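Local coordinates for protein quinoline 2-oxidoreductase large subunit (Pseudomonas putida, PDB 1T3Q) that acts as a molybdenum hydroxylase that oxidises quinoline at carbon 2, using a molybdenum centre held by pterin cytosine dinucleotide, at residues E511-L514 with A515-A518; G543-A546 with S547-A550; A560-I563 with V564-R567. One frame throughout, in Å; residues are numbered along the deposited sequence.

In the fold
All three contacts are local, and all belong to the molybdopterin cofactor-binding part of the chain. Interactions 1 and 2 are buried and both touch the pterin cytosine dinucleotide. Interaction 1 meets its ribose from the first turn of helix 510-522, while interaction 2 meets its diphosphate from the start of helix 549-576. They also pack on each other, with Ile517 CD1 4.1 Å from Ala550 O. Interaction 3 lies further along helix 549-576, its centre about 24 Å from that of interaction 2, and is only partly buried. The chemistry changes with position: threonine and glutamine at interaction 1, main-chain N-H groups and an arginine-tyrosine stack at interaction 2, charged side chains and a water at interaction 3.

Interaction 1: residues E511-L514 with A515-A518; sequences ETTL and AQIA. With MCN (pterin cytosine dinucleotide), chain N.
Helix 510-522 is the helix of a beta-alpha-beta unit, and on it Thr512 and Thr513 meet Gln516 within one turn. The two threonines put their methyl groups against the same amide oxygen: Gln516 OE1 is 3.8 Å from Thr512 CG2 and 3.7 Å from Thr513 CG2. The amide is held from both ends. OE1 accepts from Asn671, and NE2 donates to the carbonyls of Ser13 and Thr16, which should fix its rotation. Thr513 also faces the cofactor. With OG1 set between the backbone N and the carbonyl carbon (chi1 53°), OG1 comes 2.7 Å from O2' of the cytidine ribose. The same hydroxyl reaches Gly509 O, so its single proton has two possible acceptors. Backbone bonds hold the turn: Gln516 N to Thr512 O at 3.2 Å, Ile517 N to Thr513 O at 3.2 Å and Ala518 N to Leu514 O at 3.0 Å. Leu514 and Ile517 run side by side, CD2 to CD1 4.2 Å. Leu514 and Ala518 touch Ile557 of helix 549-576 and also rest on strands 497-501 and 529-532, the two strands that the helix connects.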
loop_
_atom_site.group_PDB
_atom_site.type_symbol
_atom_site.label_atom_id
_atom_site.label_comp_id
_atom_site.label_asym_id
_atom_site.label_seq_id
_atom_site.Cartn_x
_atom_site.Cartn_y
_atom_site.Cartn_z
ATOM N N GLU B 511 -2.912 4.057 -19.709
ATOM C CA GLU B 511 -1.674 4.476 -19.084
ATOM C C GLU B 511 -0.725 5.096 -20.108
ATOM O O GLU B 511 0.102 5.947 -19.776
ATOM C CB GLU B 511 -1.044 3.263 -18.397
ATOM C CG GLU B 511 0.231 3.521 -17.645
ATOM C CD GLU B 511 0.605 2.339 -16.761
ATOM O OE1 GLU B 511 1.783 2.242 -16.370
ATOM O OE2 GLU B 511 -0.287 1.514 -16.455
ATOM N N THR B 512 -0.861 4.680 -21.358
ATOM C CA THR B 512 -0.017 5.209 -22.420
ATOM C C THR B 512 -0.731 6.298 -23.223
ATOM O O THR B 512 -0.219 7.406 -23.366
ATOM C CB THR B 512 0.435 4.073 -23.375
ATOM O OG1 THR B 512 1.265 3.150 -22.654
ATOM C CG2 THR B 512 1.214 4.634 -24.555
ATOM N N THR B 513 -1.922 5.996 -23.724
ATOM C CA THR B 513 -2.649 6.964 -24.537
ATOM C C THR B 513 -3.074 8.247 -23.825
ATOM O O THR B 513 -3.078 9.316 -24.435
ATOM C CB THR B 513 -3.879 6.316 -25.206
ATOM O OG1 THR B 513 -4.691 5.666 -24.221
ATOM C CG2 THR B 513 -3.429 5.298 -26.244
ATOM N N LEU B 514 -3.433 8.163 -22.549
ATOM C CA LEU B 514 -3.829 9.374 -21.842
ATOM C C LEU B 514 -2.609 10.278 -21.661
ATOM O O LEU B 514 -2.733 11.500 -21.621
ATOM C CB LEU B 514 -4.458 9.036 -20.479
ATOM C CG LEU B 514 -5.779 8.253 -20.536
ATOM C CD1 LEU B 514 -6.307 8.030 -19.116
ATOM C CD2 LEU B 514 -6.807 9.016 -21.377
ATOM N N ALA B 515 -1.425 9.676 -21.560
ATOM C CA ALA B 515 -0.204 10.452 -21.400
ATOM C C ALA B 515 0.069 11.205 -22.698
ATOM O O ALA B 515 0.536 12.342 -22.674
ATOM C CB ALA B 515 0.980 9.533 -21.070
ATOM N N GLN B 516 -0.208 10.548 -23.823
ATOM C CA GLN B 516 -0.010 11.148 -25.139
ATOM C C GLN B 516 -0.887 12.388 -25.282
ATOM O O GLN B 516 -0.467 13.399 -25.846
ATOM C CB GLN B 516 -0.352 10.136 -26.237
ATOM C CG GLN B 516 0.658 8.999 -26.363
ATOM C CD GLN B 516 0.294 8.018 -27.460
ATOM O OE1 GLN B 516 -0.263 6.956 -27.199
ATOM N NE2 GLN B 516 0.598 8.381 -28.706
ATOM N N ILE B 517 -2.107 12.306 -24.762
ATOM C CA ILE B 517 -3.041 13.426 -24.822
ATOM C C ILE B 517 -2.546 14.587 -23.960
ATOM O O ILE B 517 -2.496 15.730 -24.415
ATOM C CB ILE B 517 -4.453 13.012 -24.319
ATOM C CG1 ILE B 517 -5.074 11.995 -25.281
ATOM C CG2 ILE B 517 -5.345 14.251 -24.188
ATOM C CD1 ILE B 517 -6.376 11.390 -24.782
ATOM N N ALA B 518 -2.176 14.290 -22.717
ATOM C CA ALA B 518 -1.708 15.324 -21.804
ATOM C C ALA B 518 -0.444 16.007 -22.314
ATOM O O ALA B 518 -0.283 17.222 -22.178
ATOM C CB ALA B 518 -1.460 14.726 -20.419
HETATM N N1 MCN N . -7.937 4.744 -28.768
HETATM C C2 MCN N . -7.009 5.563 -29.490
HETATM N N3 MCN N . -7.626 6.500 -30.305
HETATM C C4 MCN N . -8.994 6.687 -30.469
HETATM C C5 MCN N . -9.897 5.810 -29.713
HETATM C C6 MCN N . -9.373 4.857 -28.872
HETATM O O2 MCN N . -5.814 5.395 -29.386
HETATM N N4 MCN N . -9.470 7.617 -31.269
HETATM C "C1'" MCN N . -7.276 3.695 -27.798
HETATM C C2D MCN N . -7.238 4.224 -26.293
HETATM O "O2'" MCN N . -6.028 3.728 -25.618
HETATM C "C3'" MCN N . -8.542 3.714 -25.715
HETATM C C4D MCN N . -8.741 2.359 -26.351
HETATM O O4D MCN N . -8.019 2.448 -27.680
HETATM O "O3'" MCN N . -8.432 3.617 -24.251
HETATM C "C5'" MCN N . -10.210 1.856 -26.421
HETATM O "O5'" MCN N . -10.939 2.903 -27.011
HETATM P PA MCN N . -12.209 3.591 -26.374
HETATM O O1A MCN N . -11.779 4.972 -25.983
HETATM O O2A MCN N . -13.309 3.359 -27.396
HETATM O O3A MCN N . -12.821 2.808 -25.086
HETATM P PB MCN N . -12.316 2.718 -23.570
HETATM O O1B MCN N . -13.387 3.318 -22.719
HETATM O O2B MCN N . -10.926 3.265 -23.423
HETATM O O3B MCN N . -12.213 1.138 -23.307
HETATM C C10 MCN N . -13.354 0.387 -22.978
HETATM C "C9'" MCN N . -13.696 -0.392 -24.206
HETATM C "C8'" MCN N . -14.899 -1.271 -23.792
HETATM S "S8'" MCN N . -16.371 -0.375 -23.317
HETATM C "C7'" MCN N . -14.935 -2.605 -23.789
HETATM S "S7'" MCN N . -16.330 -3.603 -23.288
HETATM C "C6'" MCN N . -13.627 -3.371 -24.182
HETATM C C7 MCN N . -12.774 -2.537 -25.099
HETATM O "O9'" MCN N . -12.514 -1.260 -24.539
HETATM N "N5'" MCN N . -13.022 -3.838 -22.867
HETATM C C4A MCN N . -11.639 -4.201 -23.118
HETATM N "N8'" MCN N . -11.454 -3.211 -25.345
HETATM C C4B MCN N . -10.883 -3.970 -24.281
HETATM N "N1'" MCN N . -9.529 -4.341 -24.483
HETATM C "C2'" MCN N . -8.951 -4.975 -23.436
HETATM N "N2'" MCN N . -7.666 -5.361 -23.584
HETATM N "N3'" MCN N . -9.603 -5.218 -22.244
HETATM C "C4'" MCN N . -10.973 -4.857 -21.959
HETATM O "O4'" MCN N . -11.471 -5.105 -20.888
#

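Interaction 2: residues G543-A546 with S547-A550. With MCN (pterin cytosine dinucleotide), chain N; SMO (dioxosulfidomolybdenum(VI) ion), chain O.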
loop_
_atom_site.group_PDB
_atom_site.type_symbol
_atom_site.label_atom_id
_atom_site.label_comp_id
_atom_site.label_asym_id
_atom_site.label_seq_id
_atom_site.Cartn_x
_atom_site.Cartn_y
_atom_site.Cartn_z
ATOM N N GLY B 543 -15.950 5.962 -15.174
ATOM C CA GLY B 543 -15.077 4.881 -15.599
ATOM C C GLY B 543 -15.032 4.621 -17.092
ATOM O O GLY B 543 -15.520 5.418 -17.893
ATOM N N ALA B 544 -14.431 3.497 -17.465
ATOM C CA ALA B 544 -14.307 3.114 -18.865
ATOM C C ALA B 544 -15.384 2.112 -19.276
ATOM O O ALA B 544 -15.480 1.013 -18.724
ATOM C CB ALA B 544 -12.924 2.526 -19.123
ATOM N N TYR B 545 -16.191 2.511 -20.249
ATOM C CA TYR B 545 -17.268 1.683 -20.776
ATOM C C TYR B 545 -17.849 2.441 -21.964
ATOM O O TYR B 545 -17.529 3.608 -22.166
ATOM C CB TYR B 545 -18.341 1.448 -19.701
ATOM C CG TYR B 545 -19.064 2.696 -19.249
ATOM C CD1 TYR B 545 -20.087 3.252 -20.018
ATOM C CD2 TYR B 545 -18.707 3.338 -18.065
ATOM C CE1 TYR B 545 -20.736 4.422 -19.622
ATOM C CE2 TYR B 545 -19.348 4.507 -17.659
ATOM C CZ TYR B 545 -20.360 5.044 -18.442
ATOM O OH TYR B 545 -20.987 6.208 -18.057
ATOM N N ALA B 546 -18.674 1.772 -22.760
ATOM C CA ALA B 546 -19.305 2.394 -23.918
ATOM C C ALA B 546 -18.341 3.176 -24.820
ATOM O O ALA B 546 -18.695 4.243 -25.334
ATOM C CB ALA B 546 -20.432 3.310 -23.453
ATOM N N SER B 547 -17.135 2.649 -25.016
ATOM C CA SER B 547 -16.130 3.296 -25.864
ATOM C C SER B 547 -16.020 4.784 -25.544
ATOM O O SER B 547 -16.105 5.629 -26.446
ATOM C CB SER B 547 -16.505 3.131 -27.339
ATOM O OG SER B 547 -16.722 1.770 -27.671
ATOM N N ARG B 548 -15.808 5.105 -24.270
ATOM C CA ARG B 548 -15.743 6.493 -23.828
ATOM C C ARG B 548 -14.408 6.957 -23.259
ATOM O O ARG B 548 -14.204 8.151 -23.076
ATOM C CB ARG B 548 -16.809 6.731 -22.761
ATOM C CG ARG B 548 -16.429 6.146 -21.396
ATOM C CD ARG B 548 -17.655 5.955 -20.506
ATOM N NE ARG B 548 -18.363 7.207 -20.270
ATOM C CZ ARG B 548 -18.077 8.064 -19.296
ATOM N NH1 ARG B 548 -17.093 7.810 -18.441
ATOM N NH2 ARG B 548 -18.772 9.188 -19.183
ATOM N N GLY B 549 -13.515 6.018 -22.963
ATOM C CA GLY B 549 -12.236 6.369 -22.376
ATOM C C GLY B 549 -11.417 7.418 -23.101
ATOM O O GLY B 549 -11.035 8.427 -22.507
ATOM N N ALA B 550 -11.124 7.173 -24.373
ATOM C CA ALA B 550 -10.337 8.112 -25.170
ATOM C C ALA B 550 -10.999 9.486 -25.220
ATOM O O ALA B 550 -10.343 10.503 -25.020
ATOM C CB ALA B 550 -10.155 7.569 -26.583
HETATM N N1 MCN N . -7.937 4.744 -28.768
HETATM C C2 MCN N . -7.009 5.563 -29.490
HETATM N N3 MCN N . -7.626 6.500 -30.305
HETATM C C4 MCN N . -8.994 6.687 -30.469
HETATM C C5 MCN N . -9.897 5.810 -29.713
HETATM C C6 MCN N . -9.373 4.857 -28.872
HETATM O O2 MCN N . -5.814 5.395 -29.386
HETATM N N4 MCN N . -9.470 7.617 -31.269
HETATM C "C1'" MCN N . -7.276 3.695 -27.798
HETATM C C2D MCN N . -7.238 4.224 -26.293
HETATM O "O2'" MCN N . -6.028 3.728 -25.618
HETATM C "C3'" MCN N . -8.542 3.714 -25.715
HETATM C C4D MCN N . -8.741 2.359 -26.351
HETATM O O4D MCN N . -8.019 2.448 -27.680
HETATM O "O3'" MCN N . -8.432 3.617 -24.251
HETATM C "C5'" MCN N . -10.210 1.856 -26.421
HETATM O "O5'" MCN N . -10.939 2.903 -27.011
HETATM P PA MCN N . -12.209 3.591 -26.374
HETATM O O1A MCN N . -11.779 4.972 -25.983
HETATM O O2A MCN N . -13.309 3.359 -27.396
HETATM O O3A MCN N . -12.821 2.808 -25.086
HETATM P PB MCN N . -12.316 2.718 -23.570
HETATM O O1B MCN N . -13.387 3.318 -22.719
HETATM O O2B MCN N . -10.926 3.265 -23.423
HETATM O O3B MCN N . -12.213 1.138 -23.307
HETATM C C10 MCN N . -13.354 0.387 -22.978
HETATM C "C9'" MCN N . -13.696 -0.392 -24.206
HETATM C "C8'" MCN N . -14.899 -1.271 -23.792
HETATM S "S8'" MCN N . -16.371 -0.375 -23.317
HETATM C "C7'" MCN N . -14.935 -2.605 -23.789
HETATM S "S7'" MCN N . -16.330 -3.603 -23.288
HETATM C "C6'" MCN N . -13.627 -3.371 -24.182
HETATM C C7 MCN N . -12.774 -2.537 -25.099
HETATM O "O9'" MCN N . -12.514 -1.260 -24.539
HETATM N "N5'" MCN N . -13.022 -3.838 -22.867
HETATM C C4A MCN N . -11.639 -4.201 -23.118
HETATM N "N8'" MCN N . -11.454 -3.211 -25.345
HETATM C C4B MCN N . -10.883 -3.970 -24.281
HETATM N "N1'" MCN N . -9.529 -4.341 -24.483
HETATM C "C2'" MCN N . -8.951 -4.975 -23.436
HETATM N "N2'" MCN N . -7.666 -5.361 -23.584
HETATM N "N3'" MCN N . -9.603 -5.218 -22.244
HETATM C "C4'" MCN N . -10.973 -4.857 -21.959
HETATM O "O4'" MCN N . -11.471 -5.105 -20.888
HETATM S S SMO O . -19.466 -3.492 -22.538
HETATM MO MO SMO O . -17.955 -1.986 -22.437
HETATM O OM2 SMO O . -19.377 -1.035 -22.753
HETATM O OM1 SMO O . -17.619 -1.974 -20.777
#
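Arg548 folds back over the ring of Tyr545 in the cofactor-binding loop that leads into helix 549-576. Its CG sits between the backbone N and the carbonyl carbon (chi1 76°), and with chi2 extended this carries CD over the middle of the ring, a CH-pi contact 3.4 Å from the centroid. A bend at chi3 (-59°) then helps to lay the guanidinium flat along the same tyrosine, its plane turned by only 8°, with the hydroxyl end beneath it. Its edge is used too: NH1 donates in plane to Gly543 O at 2.9 Å and pairs with Asp485, while NE reaches Thr469 O. These bonds fix the rotation of the group. Tyr545 turns its CB towards the molybdenum centre, 3.7 Å from the oxo atom OM1. Ser547 OG is hydrogen-bonded to Glu465 and to Glu743 N. The start of the helix faces the diphosphate, where its N-H groups would favour negative charge: Gly549 N donates to O1B at 2.7 Å and Ala550 N to O1A at 2.8 Å. A CB on Gly549 would clash with O2B. At the molybdenum itself, Ala546 N donates to the oxo atom OM2 at 2.9 Å.

Interaction 3: residues A560-I563 with V564-R567; sequences AASI and VRER
Ser562, Arg565 and Glu566 share one water midway along helix 549-576, some three turns past the end that meets the cofactor. The water accepts from Arg565 NE at 2.7 Å and donates to Glu566 OE1 at 2.8 Å. It also bonds Ser562 OG at 2.8 Å. Arg565 reaches it with CG anti to the backbone N (chi1 177°) and a bend at chi3 (70°), which sets the water at the edge of the guanidinium, in its plane. The water thus ties an arginine, a serine and a carboxylate together without direct bonds between those side chains.

Charged ends have further partners. Glu566 OE1 makes a salt bridge with Lys569. Arg565 donates to the carbonyls of Val521 and Ala8, and Arg567 NH2 to that of Thr623.

Van der Waals packing joins Ile563 to Arg567, a methyl against the flat face of a guanidinium. The two side chains lie side by side and point the same way. Ile563 CG2 sits over the centre of that face, 3.6 Å from Arg567 CZ. Were Arg567 an alanine, the Ile563 methyl would probably lose its flat cover and the Thr623 carbonyl this donor. Val564 CG2 packs on the backbone, 3.2 Å from Ala561 O.

Backbone bonds complete the helix. Arg565 N donates to Ala561 O and Glu566 N to Ser562 O, both at 2.8 Å. The bond from Arg567 N to Ile563 O is weak.

Around this part of the helix, Ala561 and Arg565 touch helix 510-522. Ile563 and Val564 rest on strand 625-629, while Ala560 and Val564 meet strand 486-491, so the helix packs against both a neighbouring helix and the sheet.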
loop_
_atom_site.group_PDB
_atom_site.type_symbol
_atom_site.label_atom_id
_atom_site.label_comp_id
_atom_site.label_asym_id
_atom_site.label_seq_id
_atom_site.Cartn_x
_atom_site.Cartn_y
_atom_site.Cartn_z
ATOM N N ALA B 560 -8.677 20.154 -17.615
ATOM C CA ALA B 560 -7.819 20.346 -16.458
ATOM C C ALA B 560 -6.450 20.884 -16.869
ATOM O O ALA B 560 -5.927 21.811 -16.247
ATOM C CB ALA B 560 -7.666 19.038 -15.692
ATOM N N ALA B 561 -5.879 20.306 -17.918
ATOM C CA ALA B 561 -4.569 20.741 -18.399
ATOM C C ALA B 561 -4.634 22.176 -18.915
ATOM O O ALA B 561 -3.684 22.943 -18.762
ATOM C CB ALA B 561 -4.082 19.812 -19.501
ATOM N N SER B 562 -5.764 22.539 -19.514
ATOM C CA SER B 562 -5.941 23.887 -20.049
ATOM C C SER B 562 -5.888 24.934 -18.944
ATOM O O SER B 562 -5.289 25.995 -19.112
ATOM C CB SER B 562 -7.274 23.993 -20.795
ATOM O OG SER B 562 -7.487 25.318 -21.256
ATOM N N ILE B 563 -6.515 24.634 -17.811
ATOM C CA ILE B 563 -6.526 25.569 -16.697
ATOM C C ILE B 563 -5.115 25.923 -16.254
ATOM O O ILE B 563 -4.786 27.101 -16.091
ATOM C CB ILE B 563 -7.298 25.004 -15.491
ATOM C CG1 ILE B 563 -8.772 24.817 -15.865
ATOM C CG2 ILE B 563 -7.154 25.939 -14.292
ATOM C CD1 ILE B 563 -9.570 24.083 -14.823
ATOM N N VAL B 564 -4.275 24.913 -16.054
ATOM C CA VAL B 564 -2.916 25.190 -15.622
ATOM C C VAL B 564 -2.071 25.729 -16.775
ATOM O O VAL B 564 -1.169 26.540 -16.561
ATOM C CB VAL B 564 -2.263 23.940 -14.982
ATOM C CG1 VAL B 564 -3.018 23.581 -13.712
ATOM C CG2 VAL B 564 -2.274 22.770 -15.950
ATOM N N ARG B 565 -2.374 25.297 -17.995
ATOM C CA ARG B 565 -1.648 25.784 -19.167
ATOM C C ARG B 565 -1.834 27.299 -19.266
ATOM O O ARG B 565 -0.878 28.037 -19.495
ATOM C CB ARG B 565 -2.167 25.123 -20.449
ATOM C CG ARG B 565 -1.500 25.648 -21.733
ATOM C CD ARG B 565 -1.887 24.829 -22.968
ATOM N NE ARG B 565 -3.279 25.030 -23.361
ATOM C CZ ARG B 565 -3.856 24.442 -24.404
ATOM N NH1 ARG B 565 -5.130 24.688 -24.688
ATOM N NH2 ARG B 565 -3.163 23.604 -25.163
ATOM N N GLU B 566 -3.067 27.761 -19.080
ATOM C CA GLU B 566 -3.354 29.191 -19.149
ATOM C C GLU B 566 -2.553 29.981 -18.121
ATOM O O GLU B 566 -2.082 31.071 -18.410
ATOM C CB GLU B 566 -4.852 29.454 -18.957
ATOM C CG GLU B 566 -5.682 29.068 -20.167
ATOM C CD GLU B 566 -5.303 29.880 -21.395
ATOM O OE1 GLU B 566 -5.472 29.375 -22.527
ATOM O OE2 GLU B 566 -4.839 31.030 -21.222
ATOM N N ARG B 567 -2.383 29.427 -16.924
ATOM C CA ARG B 567 -1.628 30.124 -15.894
ATOM C C ARG B 567 -0.156 30.209 -16.281
ATOM O O ARG B 567 0.524 31.183 -15.956
ATOM C CB ARG B 567 -1.827 29.434 -14.542
ATOM C CG ARG B 567 -3.247 29.635 -14.028
ATOM C CD ARG B 567 -3.605 28.764 -12.833
ATOM N NE ARG B 567 -5.026 28.902 -12.519
ATOM C CZ ARG B 567 -5.703 28.080 -11.723
ATOM N NH1 ARG B 567 -6.993 28.283 -11.502
ATOM N NH2 ARG B 567 -5.093 27.050 -11.152
HETATM O O HOH W 1 -5.276 26.590 -22.485
#